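Local coordinates for protein glutathione s-transferase S2 (PDB 5H5L) that acts as a glutathione-requiring prostaglandin D synthase and, as a sigma-class glutathione transferase, probably transfers glutathione onto electrophilic substrates, at residues K5-N10 and E30-E35. Sequence-based numbering, arbitrary orientation.
With GSH (glutathione), chain E.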
loop_
_atom_site.group_PDB
_atom_site.type_symbol
_atom_site.label_atom_id
_atom_site.label_comp_id
_atom_site.label_asym_id
_atom_site.label_seq_id
_atom_site.Cartn_x
_atom_site.Cartn_y
_atom_site.Cartn_z
ATOM N N LYS B 5 15.343 9.310 -12.890
ATOM C CA LYS B 5 15.368 8.302 -13.941
ATOM C C LYS B 5 14.369 7.231 -13.561
ATOM O O LYS B 5 14.549 6.580 -12.536
ATOM C CB LYS B 5 16.777 7.731 -14.089
ATOM C CG LYS B 5 16.897 6.504 -14.961
ATOM C CD LYS B 5 18.362 6.055 -15.053
ATOM C CE LYS B 5 18.493 4.738 -15.789
ATOM N NZ LYS B 5 19.938 4.378 -16.031
ATOM N N LEU B 6 13.313 7.067 -14.358
ATOM C CA LEU B 6 12.293 6.047 -14.147
ATOM C C LEU B 6 12.533 4.848 -15.044
ATOM O O LEU B 6 12.685 5.005 -16.256
ATOM C CB LEU B 6 10.896 6.630 -14.416
ATOM C CG LEU B 6 9.712 5.666 -14.415
ATOM C CD1 LEU B 6 9.457 5.148 -12.981
ATOM C CD2 LEU B 6 8.420 6.353 -14.976
ATOM N N THR B 7 12.552 3.650 -14.454
ATOM C CA THR B 7 12.587 2.406 -15.193
ATOM C C THR B 7 11.271 1.693 -15.002
ATOM O O THR B 7 10.897 1.375 -13.871
ATOM C CB THR B 7 13.739 1.504 -14.730
ATOM O OG1 THR B 7 14.974 2.197 -14.888
ATOM C CG2 THR B 7 13.767 0.203 -15.505
ATOM N N TYR B 8 10.608 1.392 -16.113
ATOM C CA TYR B 8 9.405 0.594 -16.117
ATOM C C TYR B 8 9.316 -0.016 -17.512
ATOM O O TYR B 8 10.153 0.244 -18.371
ATOM C CB TYR B 8 8.167 1.439 -15.752
ATOM C CG TYR B 8 6.924 0.614 -15.577
ATOM C CD1 TYR B 8 6.766 -0.199 -14.468
ATOM C CD2 TYR B 8 5.904 0.639 -16.519
ATOM C CE1 TYR B 8 5.640 -0.973 -14.311
ATOM C CE2 TYR B 8 4.767 -0.144 -16.361
ATOM C CZ TYR B 8 4.645 -0.938 -15.258
ATOM O OH TYR B 8 3.528 -1.722 -15.067
ATOM N N PHE B 9 8.324 -0.867 -17.703
ATOM C CA PHE B 9 8.065 -1.457 -18.997
ATOM C C PHE B 9 7.567 -0.403 -19.987
ATOM O O PHE B 9 7.238 0.740 -19.631
ATOM C CB PHE B 9 7.046 -2.572 -18.861
ATOM C CG PHE B 9 7.525 -3.745 -18.061
ATOM C CD1 PHE B 9 8.549 -4.544 -18.521
ATOM C CD2 PHE B 9 6.923 -4.068 -16.860
ATOM C CE1 PHE B 9 8.980 -5.652 -17.791
ATOM C CE2 PHE B 9 7.348 -5.173 -16.121
ATOM C CZ PHE B 9 8.378 -5.958 -16.588
ATOM N N ASN B 10 7.515 -0.804 -21.260
ATOM C CA ASN B 10 7.039 0.077 -22.329
ATOM C C ASN B 10 5.517 -0.034 -22.449
ATOM O O ASN B 10 4.965 -0.546 -23.420
ATOM C CB ASN B 10 7.741 -0.254 -23.647
ATOM C CG ASN B 10 7.960 0.980 -24.532
ATOM O OD1 ASN B 10 7.193 1.950 -24.497
ATOM N ND2 ASN B 10 9.018 0.939 -25.336
ATOM N N GLU B 30 14.473 11.107 -17.106
ATOM C CA GLU B 30 14.682 10.040 -18.058
ATOM C C GLU B 30 13.577 9.013 -17.918
ATOM O O GLU B 30 13.350 8.469 -16.828
ATOM C CB GLU B 30 16.052 9.391 -17.844
ATOM C CG GLU B 30 16.313 8.247 -18.796
ATOM C CD GLU B 30 17.666 7.597 -18.575
ATOM O OE1 GLU B 30 18.594 8.281 -18.106
ATOM O OE2 GLU B 30 17.786 6.391 -18.859
ATOM N N ASP B 31 12.912 8.733 -19.036
ATOM C CA ASP B 31 11.825 7.759 -19.108
ATOM C C ASP B 31 12.387 6.479 -19.709
ATOM O O ASP B 31 12.213 6.176 -20.891
ATOM C CB ASP B 31 10.666 8.314 -19.934
ATOM C CG ASP B 31 9.406 7.500 -19.810
ATOM O OD1 ASP B 31 9.221 6.843 -18.768
ATOM O OD2 ASP B 31 8.586 7.514 -20.759
ATOM N N ASN B 32 13.062 5.702 -18.862
ATOM C CA ASN B 32 13.727 4.469 -19.285
ATOM C C ASN B 32 12.722 3.326 -19.400
ATOM O O ASN B 32 12.295 2.763 -18.386
ATOM C CB ASN B 32 14.849 4.144 -18.292
ATOM C CG ASN B 32 15.669 2.953 -18.709
ATOM O OD1 ASN B 32 16.059 2.834 -19.873
ATOM N ND2 ASN B 32 15.928 2.045 -17.764
ATOM N N ARG B 33 12.366 2.953 -20.642
ATOM C CA ARG B 33 11.348 1.943 -20.926
ATOM C C ARG B 33 11.957 0.611 -21.345
ATOM O O ARG B 33 12.907 0.564 -22.131
ATOM C CB ARG B 33 10.383 2.419 -22.020
ATOM C CG ARG B 33 9.591 3.651 -21.625
ATOM C CD ARG B 33 8.709 4.238 -22.750
ATOM N NE ARG B 33 7.738 5.144 -22.145
ATOM C CZ ARG B 33 6.424 4.947 -22.050
ATOM N NH1 ARG B 33 5.810 3.885 -22.557
ATOM N NH2 ARG B 33 5.716 5.839 -21.402
ATOM N N ILE B 34 11.364 -0.472 -20.852
ATOM C CA ILE B 34 11.905 -1.817 -20.974
ATOM C C ILE B 34 10.966 -2.653 -21.813
ATOM O O ILE B 34 9.756 -2.691 -21.549
ATOM C CB ILE B 34 12.082 -2.492 -19.602
ATOM C CG1 ILE B 34 12.855 -1.590 -18.667
ATOM C CG2 ILE B 34 12.780 -3.842 -19.752
ATOM C CD1 ILE B 34 14.234 -1.221 -19.165
ATOM N N GLU B 35 11.536 -3.374 -22.776
ATOM C CA GLU B 35 10.780 -4.347 -23.543
ATOM C C GLU B 35 10.680 -5.673 -22.795
ATOM O O GLU B 35 11.607 -6.099 -22.098
ATOM C CB GLU B 35 11.423 -4.571 -24.910
ATOM C CG GLU B 35 11.470 -3.329 -25.801
ATOM C CD GLU B 35 10.091 -2.729 -26.097
ATOM O OE1 GLU B 35 9.111 -3.487 -26.327
ATOM O OE2 GLU B 35 9.997 -1.479 -26.081
HETATM N N1 GSH E . 3.746 -2.757 -5.086
HETATM C CA1 GSH E . 4.558 -2.553 -6.279
HETATM C C1 GSH E . 4.341 -1.118 -6.789
HETATM O O11 GSH E . 3.227 -0.539 -6.572
HETATM O O12 GSH E . 5.249 -0.506 -7.429
HETATM C CB1 GSH E . 4.083 -3.520 -7.398
HETATM C CG1 GSH E . 5.104 -3.455 -8.523
HETATM C CD1 GSH E . 4.752 -4.532 -9.599
HETATM O OE1 GSH E . 3.872 -5.307 -9.438
HETATM N N2 GSH E . 5.550 -4.561 -10.829
HETATM C CA2 GSH E . 5.219 -5.544 -11.854
HETATM C C2 GSH E . 6.478 -6.304 -12.229
HETATM O O2 GSH E . 7.543 -5.827 -12.021
HETATM C CB2 GSH E . 4.742 -4.784 -13.071
HETATM S SG2 GSH E . 3.310 -3.785 -12.679
HETATM N N3 GSH E . 6.343 -7.592 -12.890
HETATM C CA3 GSH E . 7.538 -8.321 -13.302
HETATM C C3 GSH E . 7.834 -9.442 -12.324
HETATM O O31 GSH E . 7.136 -9.603 -11.297
HETATM O O32 GSH E . 8.787 -10.194 -12.581
HETATM O O HOH W 1 20.354 5.570 -18.649
#
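Leu6 and Tyr8 each give their backbone N-H to the neighbouring strand, to the carbonyl oxygens of Glu30 and Asn32, while Leu6 O takes the N-H of Asn32 at 2.7 Å. This is the parallel pairing of the first beta-alpha-beta unit in a thioredoxin-like domain: helix 15-25 links the strands, and 30-34 forms an edge of the sheet within the chain. A weak bond from Ile34 N to Tyr8 O continues the pairing, and Asn10 N closes it on Ile34 O.

One side-chain bond follows the register: Asn32 ND2 reaches Thr7 OG1 at 3.0 Å, nearly straight (172°) and in the amide plane, which probably limits the amide's rotation. Just past the last bridged pair, the Asn10 amide works both ways: ND2 donates to Glu35 OE2 at 2.7 Å, and OD1 accepts from Arg33 NH1 at 3.1 Å, with amide and guanidinium planes 61° apart.

Among charged groups, Arg33, its chain extended from CG to NE, forms a salt bridge within its own strand, NE to Asp31 OD2 2.9 Å. Asn10 OD1 and Asp31 OD2 both lie at the guanidinium edge, near its plane; Asp31 OD1 pairs with Arg19 of the connecting helix. Putting an alanine at Arg33 would probably leave Asp31 OD2 without this charged mate and Asn10 OD1 without its donor, the amide still held by Glu35. Lys5 and Glu30 run side by side, bridged by a water between NZ and OE2.

Apolar contacts join Ile34 CG1 to Thr7 CG2 (3.7 Å) and Ile34 CB to Phe9 CD1 (4.2 Å).

Tyr8 OH sits 3.2 Å from glutathione SG2 and is hydrogen-bonded to Leu14 N, as in tyrosine-type transferases, where such a hydroxyl stabilises the thiolate. Interstrand bonds at Tyr8 N and O probably help hold it there.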